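ABC-type branched-chain amino acid transport systems periplasmic component-like protein (Thermomonospora curvata, PDB 4N03) probably binds a fatty acid such as palmitate outside the membrane and hands it to an ABC transporter for uptake. Local coordinates at residues A114-D122 and A134-Q142; N341-A349 and P356-K364. One frame throughout, in Å; residues are numbered along the deposited sequence.

In the fold
Both contacts lie in one domain of a two-domain periplasmic binding protein, their centres about 16 Å apart, and each brings a segment near bound palmitic acid. Contact 1 is the more buried: it packs helix 109-122 against the loop that follows strand 126-129 through the methylenes of a lysine, two isoleucines and a tyrosine, with one hydroxyl-carboxylate bond to an exposed glutamate. Contact 2 is partly buried and joins the end of helix 336-343 and the chain after it to the loop before strand 370-375, chiefly through backbone hydrogen bonds, an arginine and a phenylalanine. They share no helix or strand, yet an arginine of contact 2 bonds to the loop of contact 1, and Phe362 meets Gly137 through the backbone.

Contact 1: residues A114-D122 and A134-Q142; sequences AVKQRIESD and ALLGSKYIQ
Glu120 of helix 109-122 reaches over to Ser138 and Tyr140, in the loop that leads away from the edge strand 126-129. This is a helix-to-loop packing within the α/β domain with the four-stranded parallel sheet, in the periplasmic binding protein fold. Lys116, one turn earlier, is the long bridge. With CG set opposite the backbone N (chi1 -171°), its chain leaves CB toward the loop and stays extended until the last torsion. CG lies 4.0 Å from Ile141 CD1, CD passes Leu135 CD2, and CE comes within 3.4 Å of Ala134 O before the bend at chi4 turns NZ aside. A lysine suits this partly exposed place because its methylenes can pack like an aliphatic residue while its charged end need not be buried. Deeper in, Ile119 CG2 fits against Ile141 CG1 at 3.8 Å, the two side chains crossing at about a right angle; this beta-branch lets Ile119 touch Tyr140 CB as well.

Beside this packing, buried Ser138 OG donates to OE1 of the exposed Glu120 over 2.9 Å, arriving on the syn side and somewhat out of the carboxylate plane. The same OG accepts from Tyr140 N, an ST turn. Glu120 OE2 lies 3.7 Å from Tyr140 CD2 at the ring edge, where the weakly positive C-H groups suit a carboxylate, and takes a hydrogen from a water that accepts in turn from Lys139 N. Replacing Ser138 with an alanine would probably leave Tyr140 N without its turn acceptor and the carboxylate held to the loop mainly through the water on OE2. The chemistry thus implies apolar packing of isoleucines, a tyrosine and lysine methylenes, with a carboxylate that ties the helix to the loop directly and through water.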
# COMPACT_ATOMS: atom_id res chain seq x y z
N ALA A 114 -9.33 11.46 -6.17
CA ALA A 114 -10.15 12.06 -7.21
C ALA A 114 -11.59 11.59 -7.16
O ALA A 114 -12.48 12.26 -7.69
CB ALA A 114 -9.56 11.81 -8.57
N VAL A 115 -11.85 10.44 -6.54
CA VAL A 115 -13.20 9.88 -6.47
C VAL A 115 -13.72 9.78 -5.05
O VAL A 115 -14.77 9.24 -4.81
CB VAL A 115 -13.30 8.50 -7.17
CG1 VAL A 115 -13.09 8.65 -8.66
CG2 VAL A 115 -12.35 7.51 -6.59
N LYS A 116 -13.04 10.46 -4.12
CA LYS A 116 -13.42 10.39 -2.71
C LYS A 116 -14.86 10.88 -2.49
O LYS A 116 -15.63 10.29 -1.75
CB LYS A 116 -12.37 11.10 -1.87
CG LYS A 116 -12.53 10.93 -0.41
CD LYS A 116 -11.36 11.60 0.31
CE LYS A 116 -11.52 11.46 1.80
NZ LYS A 116 -12.54 12.43 2.27
N GLN A 117 -15.22 12.01 -3.11
CA GLN A 117 -16.57 12.50 -2.94
C GLN A 117 -17.62 11.53 -3.48
O GLN A 117 -18.67 11.34 -2.88
CB GLN A 117 -16.75 13.87 -3.63
CG GLN A 117 -16.19 15.03 -2.91
CD GLN A 117 -16.54 16.35 -3.59
OE1 GLN A 117 -15.95 16.70 -4.57
NE2 GLN A 117 -17.52 17.06 -3.06
N ARG A 118 -17.34 10.94 -4.63
CA ARG A 118 -18.27 9.96 -5.18
C ARG A 118 -18.37 8.68 -4.31
O ARG A 118 -19.45 8.15 -4.11
CB ARG A 118 -17.82 9.56 -6.57
CG ARG A 118 -18.03 10.64 -7.62
CD ARG A 118 -17.53 10.08 -8.94
NE ARG A 118 -17.56 11.07 -10.01
CZ ARG A 118 -16.60 11.95 -10.25
NH1 ARG A 118 -15.50 11.99 -9.47
NH2 ARG A 118 -16.73 12.80 -11.29
N ILE A 119 -17.24 8.26 -3.78
CA ILE A 119 -17.21 7.10 -2.89
C ILE A 119 -18.12 7.34 -1.71
O ILE A 119 -18.93 6.49 -1.31
CB ILE A 119 -15.77 6.79 -2.45
CG1 ILE A 119 -15.02 6.05 -3.56
CG2 ILE A 119 -15.73 5.97 -1.17
CD1 ILE A 119 -13.53 5.99 -3.33
N GLU A 120 -18.03 8.57 -1.17
CA GLU A 120 -18.85 8.89 -0.00
C GLU A 120 -20.35 8.90 -0.36
O GLU A 120 -21.19 8.34 0.35
CB GLU A 120 -18.43 10.23 0.58
CG GLU A 120 -19.11 10.54 1.91
CD GLU A 120 -18.44 9.76 3.08
OE1 GLU A 120 -17.20 9.50 3.03
OE2 GLU A 120 -19.13 9.42 4.05
N SER A 121 -20.66 9.52 -1.50
CA SER A 121 -22.04 9.62 -1.94
C SER A 121 -22.63 8.26 -2.24
O SER A 121 -23.78 7.96 -1.95
CB SER A 121 -22.12 10.51 -3.17
OG SER A 121 -23.47 10.66 -3.59
N ASP A 122 -21.81 7.40 -2.83
CA ASP A 122 -22.20 6.06 -3.27
C ASP A 122 -22.17 5.04 -2.13
O ASP A 122 -22.67 3.93 -2.27
CB ASP A 122 -21.30 5.59 -4.41
CG ASP A 122 -21.55 6.31 -5.70
OD1 ASP A 122 -22.65 6.90 -5.89
OD2 ASP A 122 -20.67 6.26 -6.55
N ALA A 134 -4.74 11.68 3.27
CA ALA A 134 -5.84 12.28 2.59
C ALA A 134 -7.03 11.34 2.43
O ALA A 134 -8.11 11.78 2.09
CB ALA A 134 -5.39 12.85 1.26
N LEU A 135 -6.82 10.03 2.65
CA LEU A 135 -7.88 9.03 2.57
C LEU A 135 -8.45 8.62 3.91
O LEU A 135 -9.40 7.85 3.94
CB LEU A 135 -7.41 7.82 1.76
CG LEU A 135 -7.04 8.16 0.31
CD1 LEU A 135 -6.44 6.96 -0.38
CD2 LEU A 135 -8.20 8.75 -0.49
N LEU A 136 -7.89 9.13 5.02
CA LEU A 136 -8.52 8.98 6.31
C LEU A 136 -9.75 9.86 6.38
O LEU A 136 -9.92 10.80 5.58
CB LEU A 136 -7.55 9.35 7.44
CG LEU A 136 -6.34 8.41 7.61
CD1 LEU A 136 -5.49 8.96 8.74
CD2 LEU A 136 -6.78 6.97 7.92
N GLY A 137 -10.61 9.57 7.34
CA GLY A 137 -11.80 10.39 7.58
C GLY A 137 -13.00 10.02 6.78
O GLY A 137 -14.00 10.73 6.77
N SER A 138 -12.96 8.88 6.10
CA SER A 138 -14.15 8.40 5.37
C SER A 138 -14.58 7.06 5.88
O SER A 138 -13.79 6.09 5.82
CB SER A 138 -13.88 8.22 3.90
OG SER A 138 -15.04 7.54 3.36
N LYS A 139 -15.83 6.91 6.31
CA LYS A 139 -16.34 5.63 6.79
C LYS A 139 -16.12 4.54 5.74
O LYS A 139 -15.91 3.40 6.12
CB LYS A 139 -17.86 5.71 7.14
CG LYS A 139 -18.42 4.50 7.91
CD LYS A 139 -19.94 4.56 8.14
CE LYS A 139 -20.46 3.22 8.66
NZ LYS A 139 -21.92 3.26 8.93
N TYR A 140 -16.23 4.92 4.48
CA TYR A 140 -16.26 3.94 3.40
C TYR A 140 -14.91 3.56 2.88
O TYR A 140 -14.82 2.58 2.10
CB TYR A 140 -17.17 4.44 2.28
CG TYR A 140 -18.54 4.62 2.77
CD1 TYR A 140 -19.35 3.53 2.96
CD2 TYR A 140 -19.03 5.86 3.14
CE1 TYR A 140 -20.62 3.64 3.46
CE2 TYR A 140 -20.34 5.96 3.70
CZ TYR A 140 -21.08 4.81 3.85
OH TYR A 140 -22.38 4.82 4.34
N ILE A 141 -13.84 4.24 3.27
CA ILE A 141 -12.50 3.95 2.79
C ILE A 141 -11.69 3.36 3.90
O ILE A 141 -11.56 4.00 4.95
CB ILE A 141 -11.81 5.18 2.20
CG1 ILE A 141 -12.65 5.77 1.06
CG2 ILE A 141 -10.41 4.79 1.75
CD1 ILE A 141 -12.11 7.08 0.52
N GLN A 142 -11.19 2.13 3.75
CA GLN A 142 -10.27 1.59 4.73
C GLN A 142 -8.85 1.77 4.30
O GLN A 142 -8.38 1.05 3.40
CB GLN A 142 -10.53 0.10 4.95
CG GLN A 142 -9.56 -0.52 5.95
CD GLN A 142 -9.77 0.13 7.32
OE1 GLN A 142 -10.86 0.06 7.86
NE2 GLN A 142 -8.73 0.72 7.87
O HOH W 1 -17.50 8.85 6.07

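Contact 2: residues N341-A349 and P356-K364; sequences NAHRSEANA and PMNFTYFDK
Ala349 and Met357 (a selenomethionine) form a single antiparallel bridge, a hydrogen-bonded pair with Ala349 N to Met357 O at 2.9 Å and Met357 N to Ala349 O at 3.0 Å. It joins the chain leaving helix 336-343 to the loop before strand 370-375, close to the palmitic acid, which lies about 6 Å from the Met357 side chain. A third backbone bond, Phe359 N to Glu346 O, continues the link.

The ring of Phe359 fills the angle between the segments. His343 CE1 sits over one face, 3.3 Å from CD2 of Phe359, with the ring planes at 35°, while Ala349 CB, small enough to fit, meets Phe359 CE2 at 3.5 Å. Arg344 gives NH1 to Phe359 O; this oxygen lies in the guanidinium plane, although NH1 stands above the carbonyl plane. Phe362 CD1 covers one guanidinium face over its centre, and His343 CD2 lies on the opposite face.

Farther out, Gln142 OE1 bonds to His343 NE2 and Lys139 O accepts from Arg344 NE, which helps to hold both side chains in place. Asn358, with CG opposite its backbone N (chi1 -174°), closes an Asx turn, its short amide reaching two residues on: OD1 takes Thr360 N at 2.9 Å and Thr360 OG1 at 2.7 Å.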
# COMPACT_ATOMS: atom_id res chain seq x y z
N ASN A 341 -21.02 -1.75 7.61
CA ASN A 341 -21.22 -1.94 9.05
C ASN A 341 -20.56 -3.25 9.51
O ASN A 341 -19.99 -3.32 10.57
CB ASN A 341 -22.71 -1.90 9.34
CG ASN A 341 -23.28 -0.50 9.27
OD1 ASN A 341 -22.54 0.47 9.25
ND2 ASN A 341 -24.56 -0.42 9.16
N ALA A 342 -20.59 -4.30 8.67
CA ALA A 342 -19.89 -5.55 8.95
C ALA A 342 -18.39 -5.29 9.05
O ALA A 342 -17.73 -5.71 9.99
CB ALA A 342 -20.17 -6.60 7.89
N HIS A 343 -17.83 -4.54 8.09
CA HIS A 343 -16.41 -4.24 8.12
C HIS A 343 -16.02 -3.46 9.40
O HIS A 343 -15.07 -3.78 10.10
CB HIS A 343 -16.01 -3.40 6.89
CG HIS A 343 -14.59 -2.98 6.95
ND1 HIS A 343 -13.53 -3.85 6.99
CD2 HIS A 343 -14.07 -1.74 7.10
CE1 HIS A 343 -12.41 -3.17 7.10
NE2 HIS A 343 -12.71 -1.88 7.17
N ARG A 344 -16.77 -2.41 9.70
CA ARG A 344 -16.43 -1.44 10.76
C ARG A 344 -16.77 -1.96 12.14
O ARG A 344 -16.57 -1.22 13.12
CB ARG A 344 -17.12 -0.11 10.56
CG ARG A 344 -16.67 0.65 9.32
CD ARG A 344 -15.54 1.57 9.58
NE ARG A 344 -14.95 2.14 8.38
CZ ARG A 344 -13.65 2.21 8.16
NH1 ARG A 344 -12.79 1.79 9.03
NH2 ARG A 344 -13.21 2.80 7.06
N SER A 345 -17.30 -3.18 12.23
CA SER A 345 -17.49 -3.88 13.49
C SER A 345 -16.24 -4.56 13.99
O SER A 345 -16.20 -4.97 15.15
CB SER A 345 -18.68 -4.82 13.42
OG SER A 345 -18.36 -5.99 12.66
N GLU A 346 -15.19 -4.61 13.17
CA GLU A 346 -13.97 -5.38 13.53
C GLU A 346 -12.93 -4.54 14.16
O GLU A 346 -12.29 -3.67 13.49
CB GLU A 346 -13.43 -6.01 12.23
CG GLU A 346 -12.14 -6.79 12.39
CD GLU A 346 -12.29 -7.92 13.38
OE1 GLU A 346 -11.97 -7.76 14.55
OE2 GLU A 346 -12.73 -9.02 12.98
N ALA A 347 -12.75 -4.65 15.46
CA ALA A 347 -11.74 -3.92 16.23
C ALA A 347 -10.38 -4.59 16.32
O ALA A 347 -9.41 -3.98 16.76
CB ALA A 347 -12.25 -3.66 17.64
N ASN A 348 -10.28 -5.82 15.90
CA ASN A 348 -9.09 -6.65 16.17
C ASN A 348 -8.81 -7.58 15.02
O ASN A 348 -8.78 -8.84 15.16
CB ASN A 348 -9.37 -7.46 17.46
CG ASN A 348 -8.14 -8.11 18.05
OD1 ASN A 348 -7.06 -7.54 18.02
ND2 ASN A 348 -8.32 -9.30 18.65
N ALA A 349 -8.51 -7.04 13.86
CA ALA A 349 -8.20 -7.87 12.70
C ALA A 349 -6.76 -8.35 12.76
O ALA A 349 -5.83 -7.64 13.09
CB ALA A 349 -8.41 -7.10 11.43
N PRO A 356 -1.55 -6.68 12.01
CA PRO A 356 -2.80 -6.55 12.76
C PRO A 356 -3.34 -5.10 12.67
O PRO A 356 -2.54 -4.15 12.59
CB PRO A 356 -2.39 -6.87 14.21
CG PRO A 356 -1.17 -7.70 14.09
CD PRO A 356 -0.46 -7.20 12.84
N MSE A 357 -4.64 -4.95 12.66
CA MSE A 357 -5.26 -3.63 12.47
C MSE A 357 -6.56 -3.55 13.21
O MSE A 357 -7.19 -4.53 13.55
CB MSE A 357 -5.65 -3.48 10.95
CG MSE A 357 -4.41 -3.31 10.14
SE MSE A 357 -4.98 -3.24 8.26
CE MSE A 357 -4.74 -5.00 7.82
N ASN A 358 -7.00 -2.33 13.47
CA ASN A 358 -8.33 -2.05 14.00
C ASN A 358 -9.13 -1.29 12.94
O ASN A 358 -8.65 -0.27 12.47
CB ASN A 358 -8.17 -1.21 15.28
CG ASN A 358 -9.48 -0.96 16.04
OD1 ASN A 358 -10.59 -0.87 15.48
ND2 ASN A 358 -9.34 -0.67 17.33
N PHE A 359 -10.31 -1.79 12.57
CA PHE A 359 -11.17 -1.23 11.57
C PHE A 359 -12.32 -0.34 12.09
O PHE A 359 -13.16 0.09 11.33
CB PHE A 359 -11.74 -2.35 10.69
CG PHE A 359 -10.68 -3.14 9.93
CD1 PHE A 359 -9.56 -2.50 9.43
CD2 PHE A 359 -10.85 -4.48 9.69
CE1 PHE A 359 -8.64 -3.16 8.68
CE2 PHE A 359 -9.87 -5.20 8.92
CZ PHE A 359 -8.77 -4.49 8.48
N THR A 360 -12.47 -0.25 13.41
CA THR A 360 -13.65 0.48 13.94
C THR A 360 -13.57 2.03 13.78
O THR A 360 -14.56 2.70 13.92
CB THR A 360 -13.96 0.18 15.37
OG1 THR A 360 -12.83 0.56 16.14
CG2 THR A 360 -14.18 -1.27 15.59
N TYR A 361 -12.35 2.48 13.61
CA TYR A 361 -12.17 3.90 13.38
C TYR A 361 -11.50 4.23 12.11
O TYR A 361 -11.01 3.33 11.38
CB TYR A 361 -11.35 4.43 14.49
CG TYR A 361 -10.00 3.81 14.60
CD1 TYR A 361 -9.06 4.04 13.62
CD2 TYR A 361 -9.67 2.96 15.63
CE1 TYR A 361 -7.78 3.52 13.70
CE2 TYR A 361 -8.38 2.45 15.73
CZ TYR A 361 -7.45 2.73 14.76
OH TYR A 361 -6.23 2.20 14.89
N PHE A 362 -11.57 5.48 11.74
CA PHE A 362 -11.02 5.94 10.47
C PHE A 362 -10.55 7.41 10.59
O PHE A 362 -10.29 8.03 9.58
CB PHE A 362 -12.00 5.71 9.30
CG PHE A 362 -13.43 6.03 9.59
CD1 PHE A 362 -14.24 5.10 10.18
CD2 PHE A 362 -13.96 7.31 9.32
CE1 PHE A 362 -15.56 5.41 10.49
CE2 PHE A 362 -15.29 7.58 9.58
CZ PHE A 362 -16.06 6.66 10.20
N ASP A 363 -10.33 7.85 11.84
CA ASP A 363 -9.82 9.17 12.11
C ASP A 363 -8.36 9.14 12.50
O ASP A 363 -7.84 10.14 13.05
CB ASP A 363 -10.63 9.87 13.21
CG ASP A 363 -10.55 9.17 14.52
OD1 ASP A 363 -10.69 7.92 14.57
OD2 ASP A 363 -10.35 9.83 15.54
N LYS A 364 -7.69 8.02 12.26
CA LYS A 364 -6.29 7.79 12.60
C LYS A 364 -5.87 6.49 11.91
O LYS A 364 -6.76 5.77 11.47
CB LYS A 364 -6.14 7.70 14.13
CG LYS A 364 -6.99 6.62 14.77
CD LYS A 364 -7.23 6.83 16.28
CE LYS A 364 -8.64 6.32 16.67
NZ LYS A 364 -9.22 6.30 18.06